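Local coordinates for Rho guanine nucleotide exchange factor 12 (Homo sapiens, PDB 1TXD), which acts, through the tandem DH and PH domains that make up this fragment, as a guanine nucleotide exchange factor for the GTPase RhoA, at residues 274-286 and 360-372. The protein carries 1 engineered substitution. Residues are numbered along the deposited sequence; the frame is centred on the assembly and turned at random.
Sequences DLYTLLLEDILVL and WQDLICRMAASVK
Leu279 reaches from a beta hairpin into the side of the C-terminal helix of the PH domain, the helix that closes one end of this fold's beta sandwich. Strand 275-280 and helix 360-372 run 38° apart, and no hydrogen bond links them; the contact is mainly apolar packing, with two backbone carbonyls touching helix side chains. With CG anti to the backbone N (chi1 172°), Leu279 extends its CD2 to the helix, 3.6 Å from CB of Leu363, while its CD1 faces CG of Met367 at 4.2 Å. Trp360 sends the six-membered end of its indole to the strand: CH2 meets CG2 of Thr277 at 3.6 Å, and the O of Thr277 lies in the ring plane at the edge. CZ3 of Trp360 lies 3.8 Å from CB of Leu279, and CD1 of Leu284 touches both that CZ3 and CG1 of Ile364. His259 stacks edge-to-face with the indole, whose NE1 is hydrogen-bonded to Glu356. A leucine at Trp360 would probably leave Thr277 CG2 and Leu284 CD1 short of apolar cover and Glu356 without its indole N-H. Towards the hairpin turn the helix meets backbone: CB of Met367 sits 3.9 Å from O of Glu281, an oxygen that CG2 of Val371 also approaches, at 4.0 Å.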
loop_
_atom_site.group_PDB
_atom_site.type_symbol
_atom_site.label_atom_id
_atom_site.label_comp_id
_atom_site.label_asym_id
_atom_site.label_seq_id
_atom_site.Cartn_x
_atom_site.Cartn_y
_atom_site.Cartn_z
ATOM N N ASP A 274 2.262 -28.955 -13.613
ATOM C CA ASP A 274 1.537 -27.700 -13.402
ATOM C C ASP A 274 2.367 -26.783 -12.505
ATOM O O ASP A 274 2.714 -27.155 -11.387
ATOM C CB ASP A 274 0.171 -27.945 -12.751
ATOM C CG ASP A 274 -0.672 -28.949 -13.513
ATOM O OD1 ASP A 274 -0.762 -28.841 -14.753
ATOM O OD2 ASP A 274 -1.282 -29.881 -12.948
ATOM N N LEU A 275 2.703 -25.599 -13.011
ATOM C CA LEU A 275 3.549 -24.655 -12.288
ATOM C C LEU A 275 2.805 -23.390 -11.903
ATOM O O LEU A 275 1.758 -23.048 -12.473
ATOM C CB LEU A 275 4.749 -24.213 -13.142
ATOM C CG LEU A 275 5.865 -25.168 -13.578
ATOM C CD1 LEU A 275 6.813 -24.421 -14.513
ATOM C CD2 LEU A 275 6.633 -25.737 -12.399
ATOM N N TYR A 276 3.373 -22.724 -10.902
ATOM C CA TYR A 276 3.223 -21.298 -10.694
ATOM C C TYR A 276 4.624 -20.709 -10.822
ATOM O O TYR A 276 5.566 -21.175 -10.177
ATOM C CB TYR A 276 2.650 -21.005 -9.300
ATOM C CG TYR A 276 2.151 -19.587 -9.152
ATOM C CD1 TYR A 276 0.831 -19.259 -9.471
ATOM C CD2 TYR A 276 3.003 -18.566 -8.711
ATOM C CE1 TYR A 276 0.369 -17.958 -9.354
ATOM C CE2 TYR A 276 2.546 -17.259 -8.583
ATOM C CZ TYR A 276 1.232 -16.966 -8.910
ATOM O OH TYR A 276 0.771 -15.683 -8.785
ATOM N N THR A 277 4.747 -19.671 -11.634
ATOM C CA THR A 277 6.040 -19.214 -12.119
ATOM C C THR A 277 6.230 -17.767 -11.770
ATOM O O THR A 277 5.280 -17.011 -11.786
ATOM C CB THR A 277 6.079 -19.383 -13.673
ATOM O OG1 THR A 277 6.134 -20.773 -13.990
ATOM C CG2 THR A 277 7.346 -18.791 -14.282
ATOM N N LEU A 278 7.460 -17.366 -11.497
ATOM C CA LEU A 278 7.718 -16.002 -11.110
ATOM C C LEU A 278 8.821 -15.422 -11.927
ATOM O O LEU A 278 9.950 -15.887 -11.861
ATOM C CB LEU A 278 8.136 -15.932 -9.643
ATOM C CG LEU A 278 7.373 -16.747 -8.590
ATOM C CD1 LEU A 278 8.095 -16.564 -7.277
ATOM C CD2 LEU A 278 5.885 -16.394 -8.472
ATOM N N LEU A 279 8.487 -14.399 -12.704
ATOM C CA LEU A 279 9.486 -13.559 -13.362
ATOM C C LEU A 279 9.996 -12.470 -12.415
ATOM O O LEU A 279 9.256 -11.543 -12.080
ATOM C CB LEU A 279 8.890 -12.899 -14.605
ATOM C CG LEU A 279 9.753 -11.851 -15.303
ATOM C CD1 LEU A 279 11.172 -12.366 -15.558
ATOM C CD2 LEU A 279 9.089 -11.459 -16.625
ATOM N N LEU A 280 11.258 -12.585 -12.012
ATOM C CA LEU A 280 11.937 -11.589 -11.186
ATOM C C LEU A 280 12.905 -10.766 -12.027
ATOM O O LEU A 280 13.021 -10.980 -13.233
ATOM C CB LEU A 280 12.688 -12.274 -10.038
ATOM C CG LEU A 280 11.913 -13.357 -9.291
ATOM C CD1 LEU A 280 12.724 -13.859 -8.084
ATOM C CD2 LEU A 280 10.556 -12.847 -8.833
ATOM N N GLU A 281 13.610 -9.831 -11.387
ATOM C CA GLU A 281 14.497 -8.895 -12.092
ATOM C C GLU A 281 15.484 -9.611 -13.012
ATOM O O GLU A 281 15.730 -9.172 -14.142
ATOM C CB GLU A 281 15.290 -8.035 -11.094
ATOM C CG GLU A 281 14.831 -6.584 -10.990
ATOM C CD GLU A 281 15.366 -5.876 -9.750
ATOM O OE1 GLU A 281 16.430 -6.289 -9.233
ATOM O OE2 GLU A 281 14.724 -4.905 -9.285
ATOM N N ASP A 282 16.046 -10.706 -12.507
ATOM C CA ASP A 282 17.200 -11.351 -13.120
ATOM C C ASP A 282 17.071 -12.864 -13.287
ATOM O O ASP A 282 17.949 -13.481 -13.873
ATOM C CB ASP A 282 18.464 -11.013 -12.314
ATOM C CG ASP A 282 18.508 -11.696 -10.944
ATOM O OD1 ASP A 282 17.466 -12.183 -10.456
ATOM O OD2 ASP A 282 19.559 -11.788 -10.280
ATOM N N ILE A 283 15.997 -13.452 -12.767
ATOM C CA ILE A 283 15.741 -14.882 -12.914
ATOM C C ILE A 283 14.265 -15.167 -13.145
ATOM O O ILE A 283 13.397 -14.433 -12.682
ATOM C CB ILE A 283 16.229 -15.683 -11.672
ATOM C CG1 ILE A 283 15.639 -15.122 -10.365
ATOM C CG2 ILE A 283 17.750 -15.699 -11.614
ATOM C CD1 ILE A 283 15.858 -16.013 -9.146
ATOM N N LEU A 284 13.992 -16.228 -13.888
ATOM C CA LEU A 284 12.675 -16.817 -13.936
ATOM C C LEU A 284 12.745 -17.956 -12.935
ATOM O O LEU A 284 13.777 -18.615 -12.821
ATOM C CB LEU A 284 12.381 -17.323 -15.343
ATOM C CG LEU A 284 10.930 -17.577 -15.722
ATOM C CD1 LEU A 284 10.235 -16.280 -16.054
ATOM C CD2 LEU A 284 10.870 -18.523 -16.923
ATOM N N VAL A 285 11.665 -18.170 -12.192
ATOM C CA VAL A 285 11.647 -19.164 -11.125
ATOM C C VAL A 285 10.470 -20.080 -11.334
ATOM O O VAL A 285 9.339 -19.634 -11.489
ATOM C CB VAL A 285 11.538 -18.526 -9.716
ATOM C CG1 VAL A 285 11.500 -19.609 -8.642
ATOM C CG2 VAL A 285 12.707 -17.570 -9.455
ATOM N N LEU A 286 10.741 -21.374 -11.303
ATOM C CA LEU A 286 9.734 -22.365 -11.598
ATOM C C LEU A 286 9.387 -23.070 -10.298
ATOM O O LEU A 286 10.253 -23.676 -9.671
ATOM C CB LEU A 286 10.258 -23.342 -12.658
ATOM C CG LEU A 286 10.734 -22.680 -13.963
ATOM C CD1 LEU A 286 11.253 -23.732 -14.941
ATOM C CD2 LEU A 286 9.638 -21.864 -14.624
ATOM N N TRP A 360 3.956 -12.654 -21.058
ATOM C CA TRP A 360 5.096 -13.421 -20.553
ATOM C C TRP A 360 6.304 -13.254 -21.470
ATOM O O TRP A 360 7.407 -12.976 -20.999
ATOM C CB TRP A 360 4.755 -14.911 -20.405
ATOM C CG TRP A 360 4.147 -15.310 -19.067
ATOM C CD1 TRP A 360 2.846 -15.641 -18.833
ATOM C CD2 TRP A 360 4.823 -15.448 -17.805
ATOM N NE1 TRP A 360 2.664 -15.957 -17.508
ATOM C CE2 TRP A 360 3.863 -15.845 -16.853
ATOM C CE3 TRP A 360 6.143 -15.261 -17.377
ATOM C CZ2 TRP A 360 4.180 -16.077 -15.520
ATOM C CZ3 TRP A 360 6.455 -15.487 -16.039
ATOM C CH2 TRP A 360 5.479 -15.888 -15.133
ATOM N N GLN A 361 6.084 -13.418 -22.778
ATOM C CA GLN A 361 7.157 -13.279 -23.758
ATOM C C GLN A 361 7.703 -11.866 -23.711
ATOM O O GLN A 361 8.909 -11.671 -23.634
ATOM C CB GLN A 361 6.696 -13.613 -25.190
ATOM C CG GLN A 361 7.761 -13.277 -26.266
ATOM C CD GLN A 361 7.484 -13.890 -27.645
ATOM O OE1 GLN A 361 6.339 -14.163 -27.989
ATOM N NE2 GLN A 361 8.534 -14.088 -28.432
ATOM N N ASP A 362 6.816 -10.883 -23.757
ATOM C CA ASP A 362 7.238 -9.489 -23.836
ATOM C C ASP A 362 8.049 -9.083 -22.607
ATOM O O ASP A 362 9.033 -8.350 -22.729
ATOM C CB ASP A 362 6.034 -8.549 -24.006
ATOM C CG ASP A 362 5.653 -8.326 -25.470
ATOM O OD1 ASP A 362 5.986 -9.167 -26.332
ATOM O OD2 ASP A 362 5.009 -7.327 -25.854
ATOM N N LEU A 363 7.645 -9.572 -21.434
ATOM C CA LEU A 363 8.297 -9.191 -20.193
ATOM C C LEU A 363 9.596 -9.950 -19.967
ATOM O O LEU A 363 10.575 -9.350 -19.545
ATOM C CB LEU A 363 7.353 -9.371 -19.008
ATOM C CG LEU A 363 6.178 -8.396 -19.006
ATOM C CD1 LEU A 363 5.187 -8.798 -17.922
ATOM C CD2 LEU A 363 6.651 -6.953 -18.809
ATOM N N ILE A 364 9.621 -11.250 -20.253
ATOM C CA ILE A 364 10.854 -12.020 -20.084
ATOM C C ILE A 364 11.964 -11.396 -20.931
ATOM O O ILE A 364 13.080 -11.219 -20.461
ATOM C CB ILE A 364 10.654 -13.512 -20.440
ATOM C CG1 ILE A 364 9.817 -14.211 -19.380
ATOM C CG2 ILE A 364 12.003 -14.242 -20.545
ATOM C CD1 ILE A 364 9.256 -15.531 -19.841
ATOM N N CYS A 365 11.635 -11.053 -22.176
ATOM C CA CYS A 365 12.569 -10.415 -23.106
ATOM C C CYS A 365 12.976 -9.006 -22.669
ATOM O O CYS A 365 14.112 -8.594 -22.877
ATOM C CB CYS A 365 11.951 -10.358 -24.500
ATOM S SG CYS A 365 11.618 -11.988 -25.202
ATOM N N ARG A 366 12.044 -8.267 -22.077
ATOM C CA ARG A 366 12.358 -6.954 -21.515
ATOM C C ARG A 366 13.419 -7.088 -20.421
ATOM O O ARG A 366 14.416 -6.365 -20.423
ATOM C CB ARG A 366 11.100 -6.273 -20.947
ATOM C CG ARG A 366 10.383 -5.368 -21.952
ATOM C CD ARG A 366 8.929 -5.027 -21.583
ATOM N NE ARG A 366 8.020 -5.175 -22.724
ATOM C CZ ARG A 366 6.697 -5.003 -22.680
ATOM N NH1 ARG A 366 6.081 -4.662 -21.550
ATOM N NH2 ARG A 366 5.981 -5.166 -23.794
ATOM N N MET A 367 13.207 -8.036 -19.511
ATOM C CA MET A 367 14.118 -8.268 -18.395
ATOM C C MET A 367 15.419 -8.926 -18.835
ATOM O O MET A 367 16.476 -8.653 -18.266
ATOM C CB MET A 367 13.442 -9.140 -17.331
ATOM C CG MET A 367 12.240 -8.492 -16.666
ATOM S SD MET A 367 12.620 -6.912 -15.842
ATOM C CE MET A 367 11.646 -5.739 -16.845
ATOM N N ALA A 368 15.337 -9.780 -19.853
ATOM C CA ALA A 368 16.487 -10.539 -20.328
ATOM C C ALA A 368 17.448 -9.615 -21.055
ATOM O O ALA A 368 18.665 -9.725 -20.902
ATOM C CB ALA A 368 16.040 -11.670 -21.249
ATOM N N ALA A 369 16.886 -8.696 -21.834
ATOM C CA ALA A 369 17.669 -7.734 -22.597
ATOM C C ALA A 369 18.201 -6.614 -21.710
ATOM O O ALA A 369 19.141 -5.921 -22.091
ATOM C CB ALA A 369 16.835 -7.161 -23.731
ATOM N N SER A 370 17.596 -6.436 -20.538
ATOM C CA SER A 370 18.047 -5.430 -19.576
ATOM C C SER A 370 19.333 -5.862 -18.868
ATOM O O SER A 370 20.236 -5.047 -18.662
ATOM C CB SER A 370 16.956 -5.153 -18.537
ATOM O OG SER A 370 17.333 -4.096 -17.671
ATOM N N VAL A 371 19.405 -7.140 -18.498
ATOM C CA VAL A 371 20.570 -7.701 -17.808
ATOM C C VAL A 371 21.766 -7.821 -18.764
ATOM O O VAL A 371 22.905 -7.516 -18.391
ATOM C CB VAL A 371 20.245 -9.089 -17.184
ATOM C CG1 VAL A 371 21.499 -9.732 -16.590
ATOM C CG2 VAL A 371 19.158 -8.961 -16.113
ATOM N N LYS A 372 21.492 -8.262 -19.993
ATOM C CA LYS A 372 22.512 -8.361 -21.046
ATOM C C LYS A 372 23.042 -6.978 -21.462
ATOM O O LYS A 372 24.160 -6.858 -21.976
ATOM C CB LYS A 372 21.951 -9.101 -22.271
ATOM C CG LYS A 372 21.633 -10.579 -22.028
ATOM C CD LYS A 372 20.839 -11.189 -23.189
ATOM C CE LYS A 372 20.601 -12.688 -22.996
ATOM N NZ LYS A 372 19.550 -13.236 -23.907
#